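Local structure of putative cell adhesion protein (4H40) at residues Ile48-Val60 with Ser73-Ser87. The protein is a putative cell adhesion protein of the fimbrillin-like family from Bacteroides fragilis and probably serves as a pilus subunit. Numbering follows the deposited sequence.
Sequences IFLLEDGSTIRLV and SKAYLVRNAGTSGSS
Ile57 and Tyr76 face each other as a hydrogen-bonded antiparallel pair, with Tyr76 N giving to Ile57 O at 2.8 Å and Ile57 N to Tyr76 O in return. Leu59 and Lys74 form the next hydrogen-bonded pair, again with two N-H...O bonds. Before Thr56, where the first strand begins, Val78 N still donates to Ser55 O, and Val78 O takes Gly54 N from above its carbonyl plane (2.8 Å). Gly54 sits in a type II turn, Glu52 to Ser55, whose Glu52 O accepts from both Ser55 N and Ser55 OG.

Apolar contacts line the Ile57 side. Ile57 CG1 lies 3.9 Å from Tyr76 CB, and Leu59 CD2 approaches Tyr76 CE1 obliquely; Val78 CG1 packs on Leu51 CB, also at 3.9 Å. Ile119 of neighbouring strand 113-121 also touches Ile57 and Leu59.

One salt bridge ties the turn to the second strand. Asp53 turns its CG opposite its own N (chi1 -168°), which brings OD1 to Arg79 NH1 at 2.8 Å, the two planes 55° apart; OD2 accepts from Asn80 N at 2.9 Å. At the far end Arg58 NH1 donates to Ser73 OG, while NE and NH2 bind Lys124 O and Ala123 O.

Backbone bonds thus continue from strand 56-60 into the preceding turn, and the two gripped Asp53 oxygens fix the carboxylate's rotation and pin the turn to the end of strand 74-79.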
loop_
_atom_site.group_PDB
_atom_site.type_symbol
_atom_site.label_atom_id
_atom_site.label_comp_id
_atom_site.label_asym_id
_atom_site.label_seq_id
_atom_site.Cartn_x
_atom_site.Cartn_y
_atom_site.Cartn_z
ATOM N N ILE B 48 19.068 22.730 -4.292
ATOM C CA ILE B 48 18.386 23.903 -3.770
ATOM C C ILE B 48 17.657 24.580 -4.921
ATOM O O ILE B 48 18.263 24.851 -5.963
ATOM C CB ILE B 48 19.398 24.847 -3.062
ATOM C CG1 ILE B 48 19.956 24.160 -1.816
ATOM C CG2 ILE B 48 18.765 26.189 -2.688
ATOM C CD1 ILE B 48 21.317 24.448 -1.541
ATOM N N PHE B 49 16.362 24.854 -4.731
ATOM C CA PHE B 49 15.538 25.563 -5.694
ATOM C C PHE B 49 15.487 27.027 -5.328
ATOM O O PHE B 49 15.766 27.374 -4.183
ATOM C CB PHE B 49 14.123 24.981 -5.720
ATOM C CG PHE B 49 13.951 23.647 -6.406
ATOM C CD1 PHE B 49 15.050 22.942 -6.885
ATOM C CD2 PHE B 49 12.689 23.074 -6.540
ATOM C CE1 PHE B 49 14.896 21.683 -7.467
ATOM C CE2 PHE B 49 12.532 21.824 -7.158
ATOM C CZ PHE B 49 13.641 21.136 -7.619
ATOM N N LEU B 50 15.136 27.895 -6.295
ATOM C CA LEU B 50 14.979 29.322 -6.017
ATOM C C LEU B 50 13.675 29.502 -5.311
ATOM O O LEU B 50 12.733 28.771 -5.635
ATOM C CB LEU B 50 14.973 30.165 -7.299
ATOM C CG LEU B 50 16.137 30.110 -8.261
ATOM C CD1 LEU B 50 15.806 30.921 -9.490
ATOM C CD2 LEU B 50 17.403 30.653 -7.635
ATOM N N LEU B 51 13.580 30.481 -4.388
ATOM C CA LEU B 51 12.320 30.783 -3.714
ATOM C C LEU B 51 11.310 31.144 -4.791
ATOM O O LEU B 51 11.678 31.816 -5.753
ATOM C CB LEU B 51 12.499 31.923 -2.690
ATOM C CG LEU B 51 13.520 31.681 -1.572
ATOM C CD1 LEU B 51 13.749 32.937 -0.742
ATOM C CD2 LEU B 51 13.099 30.523 -0.676
ATOM N N GLU B 52 10.090 30.636 -4.703
ATOM C CA GLU B 52 9.084 30.864 -5.747
ATOM C C GLU B 52 8.700 32.352 -5.867
ATOM O O GLU B 52 8.545 33.055 -4.870
ATOM C CB GLU B 52 7.831 29.983 -5.545
ATOM C CG GLU B 52 8.095 28.473 -5.596
ATOM C CD GLU B 52 8.795 27.918 -6.832
ATOM O OE1 GLU B 52 8.466 28.373 -7.953
ATOM O OE2 GLU B 52 9.659 27.019 -6.681
ATOM N N ASP B 53 8.640 32.835 -7.106
ATOM C CA ASP B 53 8.277 34.209 -7.424
ATOM C C ASP B 53 6.900 34.538 -6.821
ATOM O O ASP B 53 5.963 33.750 -6.982
ATOM C CB ASP B 53 8.277 34.383 -8.954
ATOM C CG ASP B 53 8.209 35.811 -9.435
ATOM O OD1 ASP B 53 7.096 36.369 -9.469
ATOM O OD2 ASP B 53 9.256 36.348 -9.845
ATOM N N GLY B 54 6.819 35.657 -6.095
ATOM C CA GLY B 54 5.586 36.121 -5.466
ATOM C C GLY B 54 5.386 35.664 -4.035
ATOM O O GLY B 54 4.471 36.134 -3.354
ATOM N N SER B 55 6.228 34.731 -3.567
ATOM C CA SER B 55 6.189 34.242 -2.192
ATOM C C SER B 55 6.775 35.292 -1.261
ATOM O O SER B 55 7.446 36.218 -1.719
ATOM C CB SER B 55 6.927 32.912 -2.053
ATOM O OG SER B 55 8.330 33.055 -2.162
ATOM N N THR B 56 6.474 35.186 0.032
ATOM C CA THR B 56 6.982 36.145 1.009
ATOM C C THR B 56 7.837 35.431 2.025
ATOM O O THR B 56 7.623 34.240 2.280
ATOM C CB THR B 56 5.847 36.923 1.718
ATOM O OG1 THR B 56 5.001 36.016 2.435
ATOM C CG2 THR B 56 5.035 37.788 0.766
ATOM N N ILE B 57 8.820 36.147 2.584
ATOM C CA ILE B 57 9.670 35.629 3.650
ATOM C C ILE B 57 9.620 36.616 4.797
ATOM O O ILE B 57 9.548 37.813 4.554
ATOM C CB ILE B 57 11.144 35.278 3.232
ATOM C CG1 ILE B 57 12.001 36.493 2.935
ATOM C CG2 ILE B 57 11.239 34.268 2.099
ATOM C CD1 ILE B 57 13.068 36.661 3.934
ATOM N N ARG B 58 9.626 36.123 6.034
ATOM C CA ARG B 58 9.728 36.929 7.249
ATOM C C ARG B 58 11.109 36.758 7.867
ATOM O O ARG B 58 11.543 35.639 8.135
ATOM C CB ARG B 58 8.658 36.590 8.301
ATOM C CG ARG B 58 8.946 37.250 9.672
ATOM C CD ARG B 58 7.821 37.154 10.675
ATOM N NE ARG B 58 6.563 37.665 10.132
ATOM C CZ ARG B 58 6.159 38.929 10.195
ATOM N NH1 ARG B 58 6.901 39.842 10.807
ATOM N NH2 ARG B 58 5.003 39.286 9.657
ATOM N N LEU B 59 11.768 37.865 8.133
ATOM C CA LEU B 59 13.053 37.862 8.794
ATOM C C LEU B 59 12.777 38.132 10.270
ATOM O O LEU B 59 12.219 39.178 10.583
ATOM C CB LEU B 59 13.935 38.938 8.131
ATOM C CG LEU B 59 15.433 38.937 8.394
ATOM C CD1 LEU B 59 16.110 37.762 7.744
ATOM C CD2 LEU B 59 16.040 40.176 7.820
ATOM N N VAL B 60 13.037 37.128 11.149
ATOM C CA VAL B 60 12.841 37.159 12.614
ATOM C C VAL B 60 14.216 37.428 13.235
ATOM O O VAL B 60 15.140 36.630 13.026
ATOM C CB VAL B 60 12.193 35.851 13.191
ATOM C CG1 VAL B 60 11.862 35.996 14.678
ATOM C CG2 VAL B 60 10.959 35.416 12.400
ATOM N N SER B 73 11.632 43.006 13.088
ATOM C CA SER B 73 10.848 42.034 12.333
ATOM C C SER B 73 10.493 42.655 10.970
ATOM O O SER B 73 9.965 43.770 10.929
ATOM C CB SER B 73 9.610 41.615 13.118
ATOM O OG SER B 73 9.173 40.327 12.720
ATOM N N LYS B 74 10.855 41.969 9.859
ATOM C CA LYS B 74 10.644 42.483 8.496
ATOM C C LYS B 74 10.168 41.399 7.543
ATOM O O LYS B 74 10.640 40.267 7.618
ATOM C CB LYS B 74 11.944 43.125 7.947
ATOM C CG LYS B 74 11.768 44.012 6.704
ATOM C CD LYS B 74 11.512 45.472 7.036
ATOM C CE LYS B 74 10.116 45.889 6.664
ATOM N NZ LYS B 74 9.878 47.322 6.961
ATOM N N ALA B 75 9.268 41.775 6.617
ATOM C CA ALA B 75 8.708 40.914 5.583
ATOM C C ALA B 75 9.217 41.329 4.206
ATOM O O ALA B 75 9.401 42.522 3.948
ATOM C CB ALA B 75 7.198 40.978 5.625
ATOM N N TYR B 76 9.463 40.345 3.322
ATOM C CA TYR B 76 9.975 40.619 1.973
ATOM C C TYR B 76 9.183 39.905 0.897
ATOM O O TYR B 76 8.644 38.835 1.163
ATOM C CB TYR B 76 11.452 40.214 1.858
ATOM C CG TYR B 76 12.371 41.069 2.693
ATOM C CD1 TYR B 76 12.630 40.755 4.026
ATOM C CD2 TYR B 76 13.006 42.180 2.148
ATOM C CE1 TYR B 76 13.478 41.542 4.805
ATOM C CE2 TYR B 76 13.849 42.981 2.922
ATOM C CZ TYR B 76 14.086 42.654 4.251
ATOM O OH TYR B 76 14.953 43.389 5.021
ATOM N N LEU B 77 9.106 40.500 -0.312
ATOM C CA LEU B 77 8.440 39.892 -1.463
ATOM C C LEU B 77 9.515 39.367 -2.413
ATOM O O LEU B 77 10.513 40.047 -2.666
ATOM C CB LEU B 77 7.484 40.872 -2.167
ATOM C CG LEU B 77 6.716 40.324 -3.377
ATOM C CD1 LEU B 77 5.626 39.354 -2.963
ATOM C CD2 LEU B 77 6.122 41.426 -4.181
ATOM N N VAL B 78 9.339 38.133 -2.877
ATOM C CA VAL B 78 10.294 37.476 -3.767
ATOM C C VAL B 78 9.910 37.758 -5.221
ATOM O O VAL B 78 8.742 37.613 -5.599
ATOM C CB VAL B 78 10.381 35.939 -3.491
ATOM C CG1 VAL B 78 11.348 35.230 -4.451
ATOM C CG2 VAL B 78 10.746 35.640 -2.038
ATOM N N ARG B 79 10.901 38.155 -6.021
ATOM C CA ARG B 79 10.790 38.360 -7.460
ATOM C C ARG B 79 12.068 37.833 -8.092
ATOM O O ARG B 79 13.162 38.346 -7.822
ATOM C CB ARG B 79 10.511 39.828 -7.873
ATOM C CG ARG B 79 9.129 40.390 -7.519
ATOM C CD ARG B 79 7.941 39.686 -8.163
ATOM N NE ARG B 79 6.697 40.098 -7.510
ATOM C CZ ARG B 79 5.529 39.478 -7.632
ATOM N NH1 ARG B 79 5.422 38.390 -8.388
ATOM N NH2 ARG B 79 4.460 39.930 -6.990
ATOM N N ASN B 80 11.926 36.767 -8.899
ATOM C CA ASN B 80 13.024 36.117 -9.611
ATOM C C ASN B 80 13.421 36.983 -10.813
ATOM O O ASN B 80 13.358 36.554 -11.970
ATOM C CB ASN B 80 12.637 34.687 -10.008
ATOM C CG ASN B 80 12.587 33.716 -8.852
ATOM O OD1 ASN B 80 12.921 34.029 -7.701
ATOM N ND2 ASN B 80 12.183 32.499 -9.138
ATOM N N ALA B 81 13.855 38.221 -10.495
ATOM C CA ALA B 81 14.221 39.254 -11.442
ATOM C C ALA B 81 15.738 39.498 -11.509
ATOM O O ALA B 81 16.159 40.320 -12.314
ATOM C CB ALA B 81 13.501 40.541 -11.078
ATOM N N GLY B 82 16.538 38.761 -10.729
ATOM C CA GLY B 82 18.001 38.883 -10.711
ATOM C C GLY B 82 18.714 38.362 -11.952
ATOM O O GLY B 82 18.062 37.878 -12.890
ATOM N N THR B 83 20.072 38.467 -11.967
ATOM C CA THR B 83 20.932 38.010 -13.072
ATOM C C THR B 83 20.761 36.492 -13.273
ATOM O O THR B 83 20.961 35.727 -12.319
ATOM C CB THR B 83 22.381 38.392 -12.796
ATOM N N SER B 84 20.328 36.072 -14.501
ATOM C CA SER B 84 20.024 34.685 -14.932
ATOM C C SER B 84 18.825 34.101 -14.141
ATOM O O SER B 84 18.850 32.942 -13.707
ATOM C CB SER B 84 21.253 33.770 -14.844
ATOM O OG SER B 84 20.949 32.409 -15.123
ATOM N N GLY B 85 17.779 34.912 -13.998
ATOM C CA GLY B 85 16.556 34.524 -13.303
ATOM C C GLY B 85 16.650 34.376 -11.792
ATOM O O GLY B 85 15.715 33.841 -11.198
ATOM N N SER B 86 17.761 34.866 -11.155
ATOM C CA SER B 86 18.024 34.863 -9.702
ATOM C C SER B 86 16.930 35.577 -8.885
ATOM O O SER B 86 16.234 36.448 -9.406
ATOM C CB SER B 86 19.361 35.532 -9.407
ATOM O OG SER B 86 20.443 34.694 -9.771
ATOM N N SER B 87 16.802 35.218 -7.598
ATOM C CA SER B 87 15.822 35.826 -6.703
ATOM C C SER B 87 16.306 37.187 -6.144
ATOM O O SER B 87 17.502 37.357 -5.850
ATOM C CB SER B 87 15.497 34.883 -5.550
ATOM O OG SER B 87 14.957 33.661 -6.020
HETATM O O HOH W 1 16.111 31.809 -3.944
#